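PDB 2XF7: GP23.1 from Bacillus phage spp1, which is a putative chaperone, a small all-helical phage protein that assembles into hexamers and whose precise role remains to be established. Local coordinates for residues S2-F10 / D32-I41. Residues are numbered along the deposited sequence; the frame is centred on the assembly and turned at random.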
ATOM      1  N   SER B   2      -0.527   2.769  21.184  1.00 49.91           N
ATOM      2  CA  SER B   2      -0.594   2.329  19.779  1.00 48.02           C
ATOM      3  C   SER B   2      -0.838   3.499  18.807  1.00 46.54           C
ATOM      4  O   SER B   2      -1.802   4.272  18.952  1.00 45.14           O
ATOM      5  CB  SER B   2      -1.679   1.256  19.601  1.00 50.33           C
ATOM      6  N   GLU B   3       0.041   3.591  17.792  1.00 40.91           N
ATOM      7  CA  GLU B   3       0.053   4.609  16.740  1.00 37.21           C
ATOM      8  C   GLU B   3      -1.296   4.768  16.044  1.00 35.63           C
ATOM      9  O   GLU B   3      -1.944   3.746  15.719  1.00 37.05           O
ATOM     10  CB  GLU B   3       1.067   4.171  15.679  1.00 38.22           C
ATOM     11  CG  GLU B   3       1.810   5.293  14.976  1.00 49.23           C
ATOM     12  CD  GLU B   3       3.312   5.206  15.178  1.00 79.38           C
ATOM     13  OE1 GLU B   3       3.941   6.270  15.393  1.00 57.97           O
ATOM     14  OE2 GLU B   3       3.855   4.076  15.182  1.00 82.08           O
ATOM     15  N   SER B   4      -1.697   6.041  15.730  1.00 23.22           N
ATOM     16  CA  SER B   4      -2.906   6.206  14.944  1.00 20.66           C
ATOM     17  C   SER B   4      -2.594   5.550  13.578  1.00 20.20           C
ATOM     18  O   SER B   4      -1.479   5.682  13.052  1.00 18.71           O
ATOM     19  CB  SER B   4      -3.200   7.688  14.750  1.00 21.71           C
ATOM     20  OG  SER B   4      -3.535   8.276  16.008  1.00 25.15           O
ATOM     21  N   LEU B   5      -3.575   4.840  13.021  1.00 23.31           N
ATOM     22  CA  LEU B   5      -3.352   4.142  11.741  1.00 21.93           C
ATOM     23  C   LEU B   5      -2.888   5.078  10.606  1.00 24.69           C
ATOM     24  O   LEU B   5      -2.084   4.657   9.756  1.00 25.60           O
ATOM     25  CB  LEU B   5      -4.632   3.423  11.321  1.00 22.93           C
ATOM     26  CG  LEU B   5      -5.004   2.177  12.128  1.00 32.67           C
ATOM     27  CD1 LEU B   5      -6.242   1.486  11.526  1.00 36.29           C
ATOM     28  CD2 LEU B   5      -3.843   1.167  12.261  1.00 32.82           C
ATOM     29  N   LEU B   6      -3.377   6.336  10.615  1.00 17.49           N
ATOM     30  CA  LEU B   6      -3.041   7.338   9.592  1.00 13.01           C
ATOM     31  C   LEU B   6      -1.839   8.181   9.894  1.00 12.86           C
ATOM     32  O   LEU B   6      -1.584   9.183   9.202  1.00 10.96           O
ATOM     33  CB  LEU B   6      -4.276   8.230   9.369  1.00 12.77           C
ATOM     34  CG  LEU B   6      -5.492   7.472   8.778  1.00 17.29           C
ATOM     35  CD1 LEU B   6      -6.737   8.312   8.812  1.00 22.35           C
ATOM     36  CD2 LEU B   6      -5.187   6.926   7.368  1.00 18.33           C
ATOM     37  N   TYR B   7      -1.088   7.834  10.944  1.00 11.87           N
ATOM     38  CA  TYR B   7       0.113   8.616  11.237  1.00 11.08           C
ATOM     39  C   TYR B   7       1.054   8.750   9.970  1.00 12.70           C
ATOM     40  O   TYR B   7       1.424   9.876   9.566  1.00 11.25           O
ATOM     41  CB  TYR B   7       0.876   8.017  12.408  1.00 11.66           C
ATOM     42  CG  TYR B   7       2.116   8.818  12.748  1.00 11.01           C
ATOM     43  CD1 TYR B   7       2.028  10.005  13.448  1.00 11.10           C
ATOM     44  CD2 TYR B   7       3.358   8.472  12.217  1.00 10.79           C
ATOM     45  CE1 TYR B   7       3.156  10.762  13.714  1.00  9.62           C
ATOM     46  CE2 TYR B   7       4.504   9.219  12.478  1.00 10.55           C
ATOM     47  CZ  TYR B   7       4.405  10.359  13.247  1.00  8.68           C
ATOM     48  OH  TYR B   7       5.504  11.124  13.508  1.00 12.13           O
ATOM     49  N   GLY B   8       1.389   7.625   9.363  1.00 11.67           N
ATOM     50  CA  GLY B   8       2.299   7.661   8.215  1.00 12.13           C
ATOM     51  C   GLY B   8       1.675   8.437   7.069  1.00 10.95           C
ATOM     52  O   GLY B   8       2.390   9.156   6.331  1.00 12.41           O
ATOM     53  N   TYR B   9       0.372   8.235   6.860  1.00  9.85           N
ATOM     54  CA  TYR B   9      -0.334   8.929   5.787  1.00 12.64           C
ATOM     55  C   TYR B   9      -0.155  10.469   5.948  1.00 13.18           C
ATOM     56  O   TYR B   9       0.167  11.167   4.983  1.00 11.41           O
ATOM     57  CB  TYR B   9      -1.825   8.576   5.861  1.00 12.87           C
ATOM     58  CG  TYR B   9      -2.632   9.273   4.823  1.00 14.78           C
ATOM     59  CD1 TYR B   9      -2.682   8.789   3.519  1.00 14.07           C
ATOM     60  CD2 TYR B   9      -3.428  10.367   5.155  1.00 18.05           C
ATOM     61  CE1 TYR B   9      -3.481   9.396   2.557  1.00 17.38           C
ATOM     62  CE2 TYR B   9      -4.223  10.995   4.198  1.00 19.90           C
ATOM     63  CZ  TYR B   9      -4.235  10.504   2.894  1.00 22.74           C
ATOM     64  OH  TYR B   9      -4.981  11.094   1.904  1.00 27.29           O
ATOM     65  N   PHE B  10      -0.409  11.004   7.162  1.00 10.90           N
ATOM     66  CA  PHE B  10      -0.304  12.452   7.389  1.00 10.11           C
ATOM     67  C   PHE B  10       1.164  12.923   7.371  1.00 11.70           C
ATOM     68  O   PHE B  10       1.462  14.018   6.845  1.00 11.93           O
ATOM     69  CB  PHE B  10      -1.010  12.880   8.673  1.00 10.46           C
ATOM     70  CG  PHE B  10      -2.518  12.831   8.467  1.00 11.51           C
ATOM     71  CD1 PHE B  10      -3.144  13.716   7.595  1.00 13.60           C
ATOM     72  CD2 PHE B  10      -3.305  11.933   9.178  1.00 11.53           C
ATOM     73  CE1 PHE B  10      -4.565  13.669   7.400  1.00 16.40           C
ATOM     74  CE2 PHE B  10      -4.738  11.925   9.016  1.00 14.07           C
ATOM     75  CZ  PHE B  10      -5.325  12.769   8.105  1.00 15.05           C
ATOM     76  N   ASP B  32      -8.322  11.507  14.259  1.00 11.31           N
ATOM     77  CA  ASP B  32      -7.503  10.671  13.361  1.00  9.56           C
ATOM     78  C   ASP B  32      -5.974  10.711  13.673  1.00 14.51           C
ATOM     79  O   ASP B  32      -5.170   9.903  13.132  1.00 12.50           O
ATOM     80  CB  ASP B  32      -7.755  10.993  11.884  1.00 10.82           C
ATOM     81  CG  ASP B  32      -9.154  10.557  11.419  1.00 10.57           C
ATOM     82  OD1 ASP B  32      -9.710   9.580  11.986  1.00 13.95           O
ATOM     83  OD2 ASP B  32      -9.722  11.234  10.543  1.00 12.19           O
ATOM     84  N   LEU B  33      -5.587  11.715  14.493  1.00 10.29           N
ATOM     85  CA  LEU B  33      -4.213  11.869  14.993  1.00  9.50           C
ATOM     86  C   LEU B  33      -4.366  12.378  16.406  1.00 12.01           C
ATOM     87  O   LEU B  33      -5.362  13.059  16.736  1.00 11.19           O
ATOM     88  CB  LEU B  33      -3.400  12.969  14.259  1.00 11.10           C
ATOM     89  CG  LEU B  33      -2.931  12.702  12.832  1.00 14.19           C
ATOM     90  CD1 LEU B  33      -2.200  13.964  12.304  1.00 14.79           C
ATOM     91  CD2 LEU B  33      -1.976  11.501  12.807  1.00 12.26           C
ATOM     92  N   THR B  34      -3.362  12.056  17.233  1.00 10.97           N
ATOM     93  CA  THR B  34      -3.365  12.732  18.561  1.00 10.29           C
ATOM     94  C   THR B  34      -2.589  14.060  18.384  1.00 12.74           C
ATOM     95  O   THR B  34      -1.798  14.246  17.421  1.00 12.32           O
ATOM     96  CB  THR B  34      -2.643  11.873  19.632  1.00 11.56           C
ATOM     97  OG1 THR B  34      -1.265  11.750  19.262  1.00 13.24           O
ATOM     98  CG2 THR B  34      -3.285  10.484  19.757  1.00 14.74           C
ATOM     99  N   GLN B  35      -2.741  14.961  19.380  1.00 12.18           N
ATOM    100  CA  GLN B  35      -1.976  16.206  19.309  1.00 11.51           C
ATOM    101  C   GLN B  35      -0.454  15.902  19.305  1.00 12.51           C
ATOM    102  O   GLN B  35       0.311  16.555  18.579  1.00 11.57           O
ATOM    103  CB  GLN B  35      -2.310  17.091  20.530  1.00 12.49           C
ATOM    104  CG  GLN B  35      -1.596  18.431  20.412  1.00 13.24           C
ATOM    105  CD  GLN B  35      -2.024  19.206  19.175  1.00 29.93           C
ATOM    106  OE1 GLN B  35      -3.221  19.461  18.941  1.00 27.19           O
ATOM    107  NE2 GLN B  35      -1.068  19.573  18.333  1.00 21.12           N
ATOM    108  N   GLU B  36      -0.014  14.941  20.131  1.00  9.95           N
ATOM    109  CA  GLU B  36       1.405  14.559  20.210  1.00 12.24           C
ATOM    110  C   GLU B  36       1.894  14.083  18.823  1.00 13.47           C
ATOM    111  O   GLU B  36       3.000  14.466  18.391  1.00 13.04           O
ATOM    112  CB  GLU B  36       1.593  13.421  21.210  1.00 13.11           C
ATOM    113  CG  GLU B  36       3.067  12.988  21.127  1.00 16.33           C
ATOM    114  CD  GLU B  36       3.477  12.188  22.323  1.00 31.43           C
ATOM    115  OE1 GLU B  36       3.357  12.766  23.436  1.00 17.91           O
ATOM    116  OE2 GLU B  36       3.881  11.003  22.149  1.00 21.56           O
ATOM    117  N   GLU B  37       1.061  13.288  18.129  1.00 10.19           N
ATOM    118  CA  GLU B  37       1.448  12.841  16.784  1.00 10.83           C
ATOM    119  C   GLU B  37       1.566  14.049  15.823  1.00 11.71           C
ATOM    120  O   GLU B  37       2.513  14.103  15.024  1.00 11.18           O
ATOM    121  CB  GLU B  37       0.419  11.843  16.232  1.00 11.67           C
ATOM    122  CG  GLU B  37       0.618  10.481  16.896  1.00 13.30           C
ATOM    123  CD  GLU B  37      -0.496   9.508  16.540  1.00 24.25           C
ATOM    124  OE1 GLU B  37      -1.645   9.972  16.352  1.00 14.17           O
ATOM    125  OE2 GLU B  37      -0.217   8.300  16.356  1.00 18.65           O
ATOM    126  N   ALA B  38       0.603  14.987  15.873  1.00 10.92           N
ATOM    127  CA  ALA B  38       0.708  16.148  14.989  1.00 10.80           C
ATOM    128  C   ALA B  38       2.006  16.942  15.327  1.00 11.89           C
ATOM    129  O   ALA B  38       2.709  17.379  14.411  1.00 12.29           O
ATOM    130  CB  ALA B  38      -0.482  17.075  15.188  1.00 12.93           C
ATOM    131  N   ASP B  39       2.333  17.102  16.609  1.00 10.19           N
ATOM    132  CA  ASP B  39       3.563  17.814  17.014  1.00 10.53           C
ATOM    133  C   ASP B  39       4.818  17.054  16.487  1.00 13.62           C
ATOM    134  O   ASP B  39       5.777  17.709  15.998  1.00 13.25           O
ATOM    135  CB  ASP B  39       3.631  17.854  18.546  1.00 10.88           C
ATOM    136  CG  ASP B  39       2.589  18.763  19.192  1.00 20.59           C
ATOM    137  OD1 ASP B  39       1.994  19.610  18.466  1.00 22.82           O
ATOM    138  OD2 ASP B  39       2.400  18.655  20.425  1.00 30.24           O
ATOM    139  N   LYS B  40       4.770  15.685  16.484  1.00 10.51           N
ATOM    140  CA  LYS B  40       5.903  14.899  15.918  1.00 11.02           C
ATOM    141  C   LYS B  40       6.018  15.161  14.442  1.00 13.27           C
ATOM    142  O   LYS B  40       7.121  15.355  13.901  1.00 12.22           O
ATOM    143  CB  LYS B  40       5.800  13.388  16.210  1.00 12.73           C
ATOM    144  CG  LYS B  40       5.911  13.055  17.701  1.00 17.58           C
ATOM    145  CD  LYS B  40       5.981  11.582  18.002  1.00 30.43           C
ATOM    146  CE  LYS B  40       6.368  11.436  19.478  1.00 26.51           C
ATOM    147  NZ  LYS B  40       7.857  11.517  19.744  1.00 19.83           N
ATOM    148  N   ILE B  41       4.884  15.107  13.736  1.00  9.77           N
ATOM    149  CA  ILE B  41       4.939  15.367  12.295  1.00 10.19           C
ATOM    150  C   ILE B  41       5.498  16.774  11.998  1.00 11.79           C
ATOM    151  O   ILE B  41       6.343  16.892  11.112  1.00 12.24           O
ATOM    152  CB  ILE B  41       3.523  15.212  11.713  1.00 10.75           C
ATOM    153  CG1 ILE B  41       3.158  13.713  11.734  1.00 10.67           C
ATOM    154  CG2 ILE B  41       3.478  15.804  10.286  1.00 10.42           C
ATOM    155  CD1 ILE B  41       1.640  13.427  11.457  1.00 10.28           C
TER
HETATM  156  O   HOH W   1      -5.550   7.328  12.464  1.00 22.99           O
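Ser-4 presents its backbone N-H and its hydroxyl to the carboxylate of Glu-37, the residue that also completes a capping box with Thr-34 at the start of helix 35-42. Both bonds reach syn lone pairs: Ser-4 N to Glu-37 OE2 spans 2.8 Å and is nearly straight (173°), and Ser-4 OG donates to Glu-37 OE1 over 2.6 Å. OE1 is gripped again on its anti side, slightly out of the carboxylate plane, by Thr-34 N, while Glu-37 N returns a bond to Thr-34 OG1; the carboxylate that caps its own helix thus also ties down the loop entering helix 7-15. The Tyr-7 ring crosses the aliphatic part of Glu-37 at a slant, with Tyr-7 CD1 3.7 Å from Glu-37 CB. With CG anti to the backbone N (chi1 -179°), Tyr-7 runs past Ile-41 in the opposite direction, Tyr-7 CE1 3.6 Å from Ile-41 CG1, and its hydroxyl is hydrogen-bonded to Asp-32 of a neighbouring subunit. Deeper in, Leu-33 crosses Phe-10 obliquely, Leu-33 CG 3.8 Å from Phe-10 CD2; Leu-23 and Ala-27 of helix 21-30 extend this core. Beside the Ser-4 to Tyr-7 turn, a water accepts from Leu-6 N and donates to Asp-32 O at 2.7 Å.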